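Local structure of putative oxidoreductase molybdopterin-binding subunit (Sulfolobus tokodaii, 4ZOH) at residues I598-A603 with W653-L658; Y380-V385 with G666-G671. The protein probably serves as the molybdenum-cofactor subunit of an oxidoreductase of the xanthine dehydrogenase and aldehyde oxidase family, holding a pterin cytosine dinucleotide. One frame throughout, in Å; residues are numbered along the deposited sequence.

Contact 1 of 2, residues I598-A603 with W653-L658; sequences INPLLA and WYYEIL. With MCN (pterin cytosine dinucleotide), chain D.
W653 and Y655 reach from strand 651-655 to the first turn of helix 600-619, and P600 and A603 receive them. From CB the indole sets off with CG anti to the backbone N (chi1 179°), which carries the ring away from the strand and over the helix start. Its five-membered part stays behind, where NE1 gives a hydrogen bond to D592. The far rim of the six-membered part does the touching: CZ3 of W653 comes within 3.6 Å of the carbonyl oxygen O of P600, while CH2 of W653 lies 3.8 Å from CB of A603 and CZ2 of W653 4.2 Å from that CB. One face of the indole also lies against the backbone of A603. E604, A607 and I670 touch the ring too. Y655 adds a smaller touch, its hydroxyl OH resting 3.7 Å from CG of P600.

The turn under these rings is capped from within by N599 at the N-cap: OD1 of N599 accepts from N of L602 at 3.3 Å, the donor standing above the carbonyl plane and not in it, and ND2 of N599 is held by Q452 and I7. Just before the helix, the backbone meets the cytosine of the cofactor. N of I598 donates to ring atom N3 of the pterin cytosine dinucleotide at 3.1 Å, and N of N599 to its O2 at 2.8 Å. A capped helix start, covered by aromatic side chains of a neighbouring strand, here forms part of the dinucleotide site of the molybdenum cofactor.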
ATOM      1  N   ILE A 598      22.460 -12.031  25.396  1.00 26.62           N
ATOM      2  CA  ILE A 598      22.850 -11.450  24.082  1.00 22.65           C
ATOM      3  C   ILE A 598      22.901  -9.913  24.152  1.00 23.87           C
ATOM      4  O   ILE A 598      23.794  -9.221  23.544  1.00 26.27           O
ATOM      5  CB  ILE A 598      21.906 -11.950  22.953  1.00 23.79           C
ATOM      6  CG1 ILE A 598      21.742 -13.491  23.000  1.00 22.85           C
ATOM      7  CG2 ILE A 598      22.375 -11.461  21.615  1.00 21.20           C
ATOM      8  CD1 ILE A 598      23.021 -14.291  22.715  1.00 29.21           C
ATOM      9  N   ASN A 599      21.987  -9.361  24.911  1.00 20.86           N
ATOM     10  CA  ASN A 599      21.830  -7.915  24.963  1.00 23.06           C
ATOM     11  C   ASN A 599      21.194  -7.556  26.310  1.00 24.09           C
ATOM     12  O   ASN A 599      19.952  -7.666  26.488  1.00 25.58           O
ATOM     13  CB  ASN A 599      21.050  -7.337  23.760  1.00 23.15           C
ATOM     14  CG  ASN A 599      21.033  -5.783  23.750  1.00 22.93           C
ATOM     15  OD1 ASN A 599      20.903  -5.132  24.783  1.00 22.85           O
ATOM     16  ND2 ASN A 599      21.110  -5.209  22.568  1.00 24.13           N
ATOM     17  N   PRO A 600      22.047  -7.119  27.276  1.00 25.56           N
ATOM     18  CA  PRO A 600      21.563  -6.798  28.653  1.00 24.66           C
ATOM     19  C   PRO A 600      20.573  -5.682  28.691  1.00 22.57           C
ATOM     20  O   PRO A 600      19.709  -5.682  29.564  1.00 25.51           O
ATOM     21  CB  PRO A 600      22.857  -6.413  29.442  1.00 25.61           C
ATOM     22  CG  PRO A 600      23.977  -6.999  28.638  1.00 30.50           C
ATOM     23  CD  PRO A 600      23.520  -7.245  27.208  1.00 25.83           C
ATOM     24  N   LEU A 601      20.673  -4.707  27.778  1.00 22.70           N
ATOM     25  CA  LEU A 601      19.685  -3.624  27.792  1.00 24.10           C
ATOM     26  C   LEU A 601      18.228  -4.145  27.500  1.00 23.28           C
ATOM     27  O   LEU A 601      17.276  -3.807  28.176  1.00 27.60           O
ATOM     28  CB  LEU A 601      20.091  -2.545  26.763  1.00 25.16           C
ATOM     29  CG  LEU A 601      19.207  -1.318  26.622  1.00 25.17           C
ATOM     30  CD1 LEU A 601      19.251  -0.430  27.889  1.00 30.95           C
ATOM     31  CD2 LEU A 601      19.642  -0.541  25.376  1.00 23.51           C
ATOM     32  N   LEU A 602      18.117  -4.974  26.481  1.00 26.25           N
ATOM     33  CA  LEU A 602      16.848  -5.560  25.933  1.00 25.49           C
ATOM     34  C   LEU A 602      16.380  -6.650  26.862  1.00 25.59           C
ATOM     35  O   LEU A 602      15.193  -6.704  27.182  1.00 25.51           O
ATOM     36  CB  LEU A 602      17.150  -6.132  24.527  1.00 23.39           C
ATOM     37  CG  LEU A 602      16.798  -5.067  23.474  1.00 26.18           C
ATOM     38  CD1 LEU A 602      17.449  -3.712  23.758  1.00 24.05           C
ATOM     39  CD2 LEU A 602      17.239  -5.652  22.153  1.00 26.58           C
ATOM     40  N   ALA A 603      17.337  -7.431  27.413  1.00 24.17           N
ATOM     41  CA  ALA A 603      16.955  -8.450  28.395  1.00 23.63           C
ATOM     42  C   ALA A 603      16.330  -7.843  29.629  1.00 22.93           C
ATOM     43  O   ALA A 603      15.242  -8.235  30.058  1.00 25.52           O
ATOM     44  CB  ALA A 603      18.109  -9.388  28.705  1.00 24.51           C
ATOM     45  N   TRP A 653      17.563  -4.982  38.078  1.00 29.85           N
ATOM     46  CA  TRP A 653      17.692  -6.239  37.443  1.00 29.52           C
ATOM     47  C   TRP A 653      19.151  -6.666  37.400  1.00 30.82           C
ATOM     48  O   TRP A 653      20.014  -5.918  36.936  1.00 30.86           O
ATOM     49  CB  TRP A 653      17.095  -6.153  36.015  1.00 28.62           C
ATOM     50  CG  TRP A 653      17.230  -7.482  35.278  1.00 23.16           C
ATOM     51  CD1 TRP A 653      16.476  -8.636  35.496  1.00 20.68           C
ATOM     52  CD2 TRP A 653      18.146  -7.799  34.229  1.00 24.66           C
ATOM     53  NE1 TRP A 653      16.870  -9.623  34.630  1.00 22.73           N
ATOM     54  CE2 TRP A 653      17.897  -9.154  33.852  1.00 21.46           C
ATOM     55  CE3 TRP A 653      19.158  -7.077  33.558  1.00 22.67           C
ATOM     56  CZ2 TRP A 653      18.601  -9.779  32.846  1.00 24.70           C
ATOM     57  CZ3 TRP A 653      19.874  -7.705  32.594  1.00 22.99           C
ATOM     58  CH2 TRP A 653      19.606  -9.060  32.227  1.00 23.61           C
ATOM     59  N   TYR A 654      19.407  -7.879  37.876  1.00 28.52           N
ATOM     60  CA  TYR A 654      20.738  -8.515  37.765  1.00 30.66           C
ATOM     61  C   TYR A 654      20.721  -9.917  37.087  1.00 31.56           C
ATOM     62  O   TYR A 654      19.769 -10.690  37.213  1.00 28.55           O
ATOM     63  CB  TYR A 654      21.406  -8.656  39.149  1.00 30.12           C
ATOM     64  CG  TYR A 654      21.373  -7.391  39.966  1.00 30.30           C
ATOM     65  CD1 TYR A 654      22.391  -6.402  39.813  1.00 35.37           C
ATOM     66  CD2 TYR A 654      20.356  -7.180  40.905  1.00 26.94           C
ATOM     67  CE1 TYR A 654      22.379  -5.227  40.627  1.00 35.08           C
ATOM     68  CE2 TYR A 654      20.319  -6.027  41.691  1.00 28.71           C
ATOM     69  CZ  TYR A 654      21.344  -5.050  41.546  1.00 30.89           C
ATOM     70  OH  TYR A 654      21.280  -3.904  42.295  1.00 33.33           O
ATOM     71  N   TYR A 655      21.775 -10.248  36.376  1.00 32.13           N
ATOM     72  CA  TYR A 655      21.831 -11.595  35.862  1.00 35.68           C
ATOM     73  C   TYR A 655      23.112 -12.288  36.278  1.00 34.26           C
ATOM     74  O   TYR A 655      24.074 -11.599  36.570  1.00 30.37           O
ATOM     75  CB  TYR A 655      21.667 -11.606  34.366  1.00 29.85           C
ATOM     76  CG  TYR A 655      22.756 -10.910  33.583  1.00 32.41           C
ATOM     77  CD1 TYR A 655      23.775 -11.645  32.957  1.00 29.52           C
ATOM     78  CD2 TYR A 655      22.741  -9.502  33.425  1.00 28.43           C
ATOM     79  CE1 TYR A 655      24.751 -10.993  32.199  1.00 31.61           C
ATOM     80  CE2 TYR A 655      23.707  -8.838  32.692  1.00 26.96           C
ATOM     81  CZ  TYR A 655      24.711  -9.571  32.097  1.00 31.44           C
ATOM     82  OH  TYR A 655      25.643  -8.880  31.356  1.00 37.39           O
ATOM     83  N   GLU A 656      23.082 -13.625  36.332  1.00 32.47           N
ATOM     84  CA  GLU A 656      24.291 -14.454  36.530  1.00 34.93           C
ATOM     85  C   GLU A 656      24.270 -15.501  35.460  1.00 34.59           C
ATOM     86  O   GLU A 656      23.196 -16.020  35.153  1.00 33.95           O
ATOM     87  CB  GLU A 656      24.294 -15.134  37.905  1.00 36.12           C
ATOM     88  CG  GLU A 656      24.072 -14.189  39.093  1.00 39.78           C
ATOM     89  CD  GLU A 656      25.331 -13.375  39.497  1.00 49.04           C
ATOM     90  OE1 GLU A 656      26.475 -13.843  39.272  1.00 49.02           O
ATOM     91  OE2 GLU A 656      25.169 -12.263  40.066  1.00 48.10           O
ATOM     92  N   ILE A 657      25.417 -15.787  34.856  1.00 27.60           N
ATOM     93  CA  ILE A 657      25.501 -16.850  33.899  1.00 29.71           C
ATOM     94  C   ILE A 657      26.202 -18.048  34.555  1.00 33.98           C
ATOM     95  O   ILE A 657      27.440 -18.188  34.460  1.00 32.68           O
ATOM     96  CB  ILE A 657      26.232 -16.377  32.636  1.00 29.04           C
ATOM     97  CG1 ILE A 657      25.601 -15.075  32.132  1.00 31.13           C
ATOM     98  CG2 ILE A 657      26.342 -17.508  31.601  1.00 30.37           C
ATOM     99  CD1 ILE A 657      26.398 -14.352  31.048  1.00 35.27           C
ATOM    100  N   LEU A 658      25.409 -18.897  35.218  1.00 33.85           N
ATOM    101  CA  LEU A 658      25.900 -20.175  35.830  1.00 31.10           C
ATOM    102  C   LEU A 658      25.515 -21.374  34.939  1.00 35.78           C
ATOM    103  O   LEU A 658      26.173 -22.416  34.942  1.00 38.39           O
ATOM    104  CB  LEU A 658      25.248 -20.367  37.206  1.00 28.54           C
ATOM    105  CG  LEU A 658      25.200 -19.141  38.130  1.00 28.97           C
ATOM    106  CD1 LEU A 658      24.463 -19.430  39.426  1.00 26.10           C
ATOM    107  CD2 LEU A 658      26.658 -18.665  38.393  1.00 29.99           C
TER
HETATM  108  N1  MCN D 801      17.447 -11.636  25.460  1.00 26.58           N
HETATM  109  C2  MCN D 801      18.829 -11.631  25.557  1.00 27.83           C
HETATM  110  N3  MCN D 801      19.508 -12.668  26.141  1.00 26.87           N
HETATM  111  C4  MCN D 801      18.773 -13.733  26.649  1.00 26.25           C
HETATM  112  C5  MCN D 801      17.382 -13.751  26.560  1.00 26.33           C
HETATM  113  C6  MCN D 801      16.705 -12.703  25.936  1.00 24.07           C
HETATM  114  O2  MCN D 801      19.526 -10.709  25.122  1.00 27.20           O
HETATM  115  N4  MCN D 801      19.442 -14.720  27.205  1.00 23.47           N
HETATM  116  C1' MCN D 801      16.812 -10.495  24.797  1.00 26.05           C
HETATM  117  C2D MCN D 801      16.632 -10.805  23.309  1.00 27.48           C
HETATM  118  O2' MCN D 801      17.689 -10.344  22.523  1.00 34.26           O
HETATM  119  C3' MCN D 801      15.424  -9.981  22.949  1.00 26.77           C
HETATM  120  C4D MCN D 801      14.571 -10.304  24.105  1.00 27.36           C
HETATM  121  O4D MCN D 801      15.501 -10.302  25.273  1.00 26.77           O
HETATM  122  O3' MCN D 801      15.675  -8.619  22.905  1.00 26.35           O
HETATM  123  C5' MCN D 801      14.145 -11.652  23.555  1.00 28.96           C
HETATM  124  O5' MCN D 801      13.578 -12.394  24.472  1.00 29.72           O
HETATM  125  PA  MCN D 801      13.280 -13.978  24.272  1.00 25.88           P
HETATM  126  O1A MCN D 801      13.934 -14.697  23.198  1.00 26.43           O
HETATM  127  O2A MCN D 801      13.456 -14.381  25.709  1.00 24.53           O
HETATM  128  O3A MCN D 801      11.615 -13.797  24.069  1.00 25.71           O
HETATM  129  PB  MCN D 801      10.969 -13.500  22.620  1.00 22.58           P
HETATM  130  O1B MCN D 801      10.719 -14.843  21.952  1.00 23.31           O
HETATM  131  O2B MCN D 801      11.672 -12.516  21.793  1.00 19.76           O
HETATM  132  O3B MCN D 801       9.667 -12.845  23.085  1.00 20.82           O
HETATM  133  C10 MCN D 801       8.444 -13.581  23.365  1.00 19.76           C
HETATM  134  C9' MCN D 801       7.872 -13.173  24.700  1.00 20.12           C
HETATM  135  C8' MCN D 801       6.539 -13.663  24.913  1.00 22.27           C
HETATM  136  S8' MCN D 801       6.200 -15.382  24.767  1.00 25.50           S
HETATM  137  C7' MCN D 801       5.527 -12.863  25.352  1.00 22.72           C
HETATM  138  S7' MCN D 801       3.904 -13.477  25.763  1.00 24.97           S
HETATM  139  C6' MCN D 801       5.728 -11.459  25.652  1.00 23.76           C
HETATM  140  C7  MCN D 801       7.252 -11.157  25.839  1.00 24.09           C
HETATM  141  O9' MCN D 801       7.923 -11.750  24.745  1.00 22.33           O
HETATM  142  N5' MCN D 801       5.089 -10.564  24.689  1.00 22.48           N
HETATM  143  C4A MCN D 801       5.575  -9.276  24.387  1.00 25.33           C
HETATM  144  N8' MCN D 801       7.491  -9.681  25.815  1.00 23.55           N
HETATM  145  C4B MCN D 801       6.786  -8.844  25.002  1.00 25.90           C
HETATM  146  N1' MCN D 801       7.284  -7.621  24.804  1.00 24.57           N
HETATM  147  C2' MCN D 801       6.659  -6.795  23.970  1.00 23.89           C
HETATM  148  N2' MCN D 801       7.187  -5.604  23.780  1.00 23.95           N
HETATM  149  N3' MCN D 801       5.434  -7.139  23.309  1.00 22.66           N
HETATM  150  C4' MCN D 801       4.853  -8.409  23.530  1.00 26.60           C
HETATM  151  O4' MCN D 801       3.764  -8.718  22.964  1.00 24.48           O

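Contact 2 of 2, residues Y380-V385 with G666-G671. With MCN (pterin cytosine dinucleotide), chain D.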
ATOM      1  N   TYR A 380      15.403 -29.728  34.282  1.00 32.71           N
ATOM      2  CA  TYR A 380      16.027 -28.456  34.463  1.00 31.91           C
ATOM      3  C   TYR A 380      17.461 -28.665  34.052  1.00 39.62           C
ATOM      4  O   TYR A 380      18.191 -29.449  34.690  1.00 36.79           O
ATOM      5  CB  TYR A 380      15.942 -28.076  35.903  1.00 29.28           C
ATOM      6  CG  TYR A 380      14.565 -27.996  36.508  1.00 26.51           C
ATOM      7  CD1 TYR A 380      13.387 -27.741  35.741  1.00 25.54           C
ATOM      8  CD2 TYR A 380      14.420 -28.152  37.887  1.00 28.74           C
ATOM      9  CE1 TYR A 380      12.124 -27.698  36.351  1.00 20.77           C
ATOM     10  CE2 TYR A 380      13.170 -28.087  38.499  1.00 24.52           C
ATOM     11  CZ  TYR A 380      12.032 -27.847  37.733  1.00 25.06           C
ATOM     12  OH  TYR A 380      10.821 -27.776  38.413  1.00 24.04           O
ATOM     13  N   ASP A 381      17.901 -27.979  32.983  1.00 36.24           N
ATOM     14  CA  ASP A 381      19.107 -28.456  32.295  1.00 31.25           C
ATOM     15  C   ASP A 381      20.460 -28.008  32.798  1.00 35.96           C
ATOM     16  O   ASP A 381      21.446 -28.792  32.707  1.00 31.39           O
ATOM     17  CB  ASP A 381      19.042 -28.171  30.794  1.00 30.66           C
ATOM     18  CG  ASP A 381      18.756 -26.653  30.460  1.00 30.57           C
ATOM     19  OD1 ASP A 381      18.362 -25.836  31.351  1.00 27.13           O
ATOM     20  OD2 ASP A 381      18.908 -26.337  29.248  1.00 28.23           O
ATOM     21  N   SER A 382      20.560 -26.751  33.241  1.00 28.92           N
ATOM     22  CA  SER A 382      21.882 -26.202  33.558  1.00 32.43           C
ATOM     23  C   SER A 382      21.701 -25.000  34.466  1.00 32.52           C
ATOM     24  O   SER A 382      20.620 -24.379  34.489  1.00 30.67           O
ATOM     25  CB  SER A 382      22.725 -25.846  32.329  1.00 29.05           C
ATOM     26  OG  SER A 382      22.176 -24.660  31.811  1.00 31.95           O
ATOM     27  N   GLY A 383      22.740 -24.759  35.267  1.00 31.79           N
ATOM     28  CA  GLY A 383      22.767 -23.694  36.263  1.00 35.83           C
ATOM     29  C   GLY A 383      22.956 -24.249  37.656  1.00 34.50           C
ATOM     30  O   GLY A 383      23.312 -25.415  37.836  1.00 36.06           O
ATOM     31  N   ASN A 384      22.640 -23.423  38.640  1.00 35.80           N
ATOM     32  CA  ASN A 384      22.880 -23.755  40.017  1.00 39.00           C
ATOM     33  C   ASN A 384      21.994 -22.928  40.839  1.00 33.15           C
ATOM     34  O   ASN A 384      22.344 -21.775  41.133  1.00 33.80           O
ATOM     35  CB  ASN A 384      24.351 -23.443  40.410  1.00 44.04           C
ATOM     36  CG  ASN A 384      24.707 -23.894  41.839  1.00 49.16           C
ATOM     37  OD1 ASN A 384      23.908 -23.804  42.816  1.00 49.07           O
ATOM     38  ND2 ASN A 384      25.929 -24.338  41.973  1.00 50.46           N
ATOM     39  N   VAL A 385      20.880 -23.532  41.260  1.00 31.26           N
ATOM     40  CA  VAL A 385      19.817 -22.815  41.926  1.00 32.83           C
ATOM     41  C   VAL A 385      20.284 -22.275  43.282  1.00 36.17           C
ATOM     42  O   VAL A 385      20.098 -21.093  43.560  1.00 33.99           O
ATOM     43  CB  VAL A 385      18.548 -23.692  42.076  1.00 36.90           C
ATOM     44  CG1 VAL A 385      17.404 -22.907  42.719  1.00 32.38           C
ATOM     45  CG2 VAL A 385      18.096 -24.221  40.720  1.00 38.95           C
ATOM     46  N   GLY A 666      23.938 -20.285  23.410  1.00 29.66           N
ATOM     47  CA  GLY A 666      24.040 -20.430  24.895  1.00 29.52           C
ATOM     48  C   GLY A 666      22.938 -19.784  25.737  1.00 29.14           C
ATOM     49  O   GLY A 666      22.905 -19.910  26.992  1.00 24.92           O
ATOM     50  N   SER A 667      22.001 -19.104  25.064  1.00 27.76           N
ATOM     51  CA  SER A 667      20.969 -18.302  25.738  1.00 23.18           C
ATOM     52  C   SER A 667      19.701 -19.102  26.100  1.00 23.81           C
ATOM     53  O   SER A 667      19.368 -20.072  25.446  1.00 24.23           O
ATOM     54  CB  SER A 667      20.553 -17.160  24.775  1.00 26.78           C
ATOM     55  OG  SER A 667      19.818 -17.674  23.654  1.00 22.17           O
ATOM     56  N   LYS A 668      18.977 -18.656  27.116  1.00 22.56           N
ATOM     57  CA  LYS A 668      17.671 -19.147  27.454  1.00 25.64           C
ATOM     58  C   LYS A 668      16.750 -17.931  27.358  1.00 27.48           C
ATOM     59  O   LYS A 668      17.235 -16.776  27.400  1.00 25.46           O
ATOM     60  CB  LYS A 668      17.635 -19.711  28.914  1.00 21.61           C
ATOM     61  CG  LYS A 668      18.824 -20.657  29.173  1.00 22.01           C
ATOM     62  CD  LYS A 668      18.730 -21.396  30.520  1.00 22.59           C
ATOM     63  CE  LYS A 668      19.885 -22.408  30.720  1.00 22.14           C
ATOM     64  NZ  LYS A 668      19.511 -23.211  31.950  1.00 23.03           N
ATOM     65  N   GLY A 669      15.430 -18.185  27.316  1.00 22.36           N
ATOM     66  CA  GLY A 669      14.480 -17.119  27.221  1.00 23.11           C
ATOM     67  C   GLY A 669      14.178 -16.374  28.484  1.00 25.83           C
ATOM     68  O   GLY A 669      14.062 -16.970  29.590  1.00 26.66           O
ATOM     69  N   ILE A 670      13.969 -15.068  28.327  1.00 22.17           N
ATOM     70  CA  ILE A 670      13.539 -14.228  29.419  1.00 20.39           C
ATOM     71  C   ILE A 670      12.206 -13.517  29.124  1.00 19.25           C
ATOM     72  O   ILE A 670      11.627 -12.811  30.010  1.00 18.68           O
ATOM     73  CB  ILE A 670      14.643 -13.127  29.677  1.00 22.45           C
ATOM     74  CG1 ILE A 670      14.450 -12.489  31.082  1.00 18.07           C
ATOM     75  CG2 ILE A 670      14.564 -12.019  28.579  1.00 19.04           C
ATOM     76  CD1 ILE A 670      15.642 -11.712  31.648  1.00 20.15           C
ATOM     77  N   GLY A 671      11.682 -13.654  27.893  1.00 21.47           N
ATOM     78  CA  GLY A 671      10.434 -12.869  27.542  1.00 19.40           C
ATOM     79  C   GLY A 671       9.342 -13.005  28.564  1.00 19.71           C
ATOM     80  O   GLY A 671       8.570 -12.040  28.814  1.00 23.03           O
TER
HETATM   81  N1  MCN D 801      17.447 -11.636  25.460  1.00 26.58           N
HETATM   82  C2  MCN D 801      18.829 -11.631  25.557  1.00 27.83           C
HETATM   83  N3  MCN D 801      19.508 -12.668  26.141  1.00 26.87           N
HETATM   84  C4  MCN D 801      18.773 -13.733  26.649  1.00 26.25           C
HETATM   85  C5  MCN D 801      17.382 -13.751  26.560  1.00 26.33           C
HETATM   86  C6  MCN D 801      16.705 -12.703  25.936  1.00 24.07           C
HETATM   87  O2  MCN D 801      19.526 -10.709  25.122  1.00 27.20           O
HETATM   88  N4  MCN D 801      19.442 -14.720  27.205  1.00 23.47           N
HETATM   89  C1' MCN D 801      16.812 -10.495  24.797  1.00 26.05           C
HETATM   90  C2D MCN D 801      16.632 -10.805  23.309  1.00 27.48           C
HETATM   91  O2' MCN D 801      17.689 -10.344  22.523  1.00 34.26           O
HETATM   92  C3' MCN D 801      15.424  -9.981  22.949  1.00 26.77           C
HETATM   93  C4D MCN D 801      14.571 -10.304  24.105  1.00 27.36           C
HETATM   94  O4D MCN D 801      15.501 -10.302  25.273  1.00 26.77           O
HETATM   95  O3' MCN D 801      15.675  -8.619  22.905  1.00 26.35           O
HETATM   96  C5' MCN D 801      14.145 -11.652  23.555  1.00 28.96           C
HETATM   97  O5' MCN D 801      13.578 -12.394  24.472  1.00 29.72           O
HETATM   98  PA  MCN D 801      13.280 -13.978  24.272  1.00 25.88           P
HETATM   99  O1A MCN D 801      13.934 -14.697  23.198  1.00 26.43           O
HETATM  100  O2A MCN D 801      13.456 -14.381  25.709  1.00 24.53           O
HETATM  101  O3A MCN D 801      11.615 -13.797  24.069  1.00 25.71           O
HETATM  102  PB  MCN D 801      10.969 -13.500  22.620  1.00 22.58           P
HETATM  103  O1B MCN D 801      10.719 -14.843  21.952  1.00 23.31           O
HETATM  104  O2B MCN D 801      11.672 -12.516  21.793  1.00 19.76           O
HETATM  105  O3B MCN D 801       9.667 -12.845  23.085  1.00 20.82           O
HETATM  106  C10 MCN D 801       8.444 -13.581  23.365  1.00 19.76           C
HETATM  107  C9' MCN D 801       7.872 -13.173  24.700  1.00 20.12           C
HETATM  108  C8' MCN D 801       6.539 -13.663  24.913  1.00 22.27           C
HETATM  109  S8' MCN D 801       6.200 -15.382  24.767  1.00 25.50           S
HETATM  110  C7' MCN D 801       5.527 -12.863  25.352  1.00 22.72           C
HETATM  111  S7' MCN D 801       3.904 -13.477  25.763  1.00 24.97           S
HETATM  112  C6' MCN D 801       5.728 -11.459  25.652  1.00 23.76           C
HETATM  113  C7  MCN D 801       7.252 -11.157  25.839  1.00 24.09           C
HETATM  114  O9' MCN D 801       7.923 -11.750  24.745  1.00 22.33           O
HETATM  115  N5' MCN D 801       5.089 -10.564  24.689  1.00 22.48           N
HETATM  116  C4A MCN D 801       5.575  -9.276  24.387  1.00 25.33           C
HETATM  117  N8' MCN D 801       7.491  -9.681  25.815  1.00 23.55           N
HETATM  118  C4B MCN D 801       6.786  -8.844  25.002  1.00 25.90           C
HETATM  119  N1' MCN D 801       7.284  -7.621  24.804  1.00 24.57           N
HETATM  120  C2' MCN D 801       6.659  -6.795  23.970  1.00 23.89           C
HETATM  121  N2' MCN D 801       7.187  -5.604  23.780  1.00 23.95           N
HETATM  122  N3' MCN D 801       5.434  -7.139  23.309  1.00 22.66           N
HETATM  123  C4' MCN D 801       4.853  -8.409  23.530  1.00 26.60           C
HETATM  124  O4' MCN D 801       3.764  -8.718  22.964  1.00 24.48           O
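The ammonium NZ of K668 is surrounded by four oxygens that share its three N-H groups. Three of these oxygens lie in the loop 380-385: D381 OD1 2.9 Å from NZ, and S382 O and S382 OG each 3.0 Å from NZ. The fourth is the backbone oxygen of T566. This salt bridge joins two loops, one leading into helix 385-401 and the other a cofactor-binding loop ahead of helix 673-688. K668 reaches across with a chain extended beyond CG, chi2 to chi4 all near 180°, and meets the aspartate from the opposite direction. NZ stands above both the carboxylate plane of D381 and the carbonyl plane of S382. D381 is itself anchored by the hydroxyls of T565 and T566, and S382 OG by a hydrogen bond to the backbone O of K660. A methionine in place of K668 would probably leave the D381 carboxylate without its counter-charge and the loop 666-671 less firmly tied to the loop 380-385.

That loop meets the ligand through its backbone. The amino group N4 of the cytosine donates to O of K668 at 3.0 Å, so one residue faces the base with its carbonyl and the other loop with its side chain. Phosphate oxygen O2A of the cofactor takes two successive backbone N-H groups, from N of I670 at 2.8 Å and from N of G671 at 2.9 Å.

How the contacts relate
Contact 1 is nested inside the loop that contact 2 closes: along the chain come 380-385, then 598-603, 653-658 and finally 666-671. Their centres lie about 11 Å apart, and they touch directly. CD1 of I670 touches both segments of contact 1, 3.7 Å from CZ2 of W653 and 3.8 Å from O of A603. Farther out, CD1 of L658 packs 3.6 Å from O of N384. The start of helix 600-619 and the loop before helix 673-688 bind the dinucleotide, gripping different atoms of the same cytosine. Strand 651-655, through W653, and the loop 380-385, through K668, form a second layer behind these two binders.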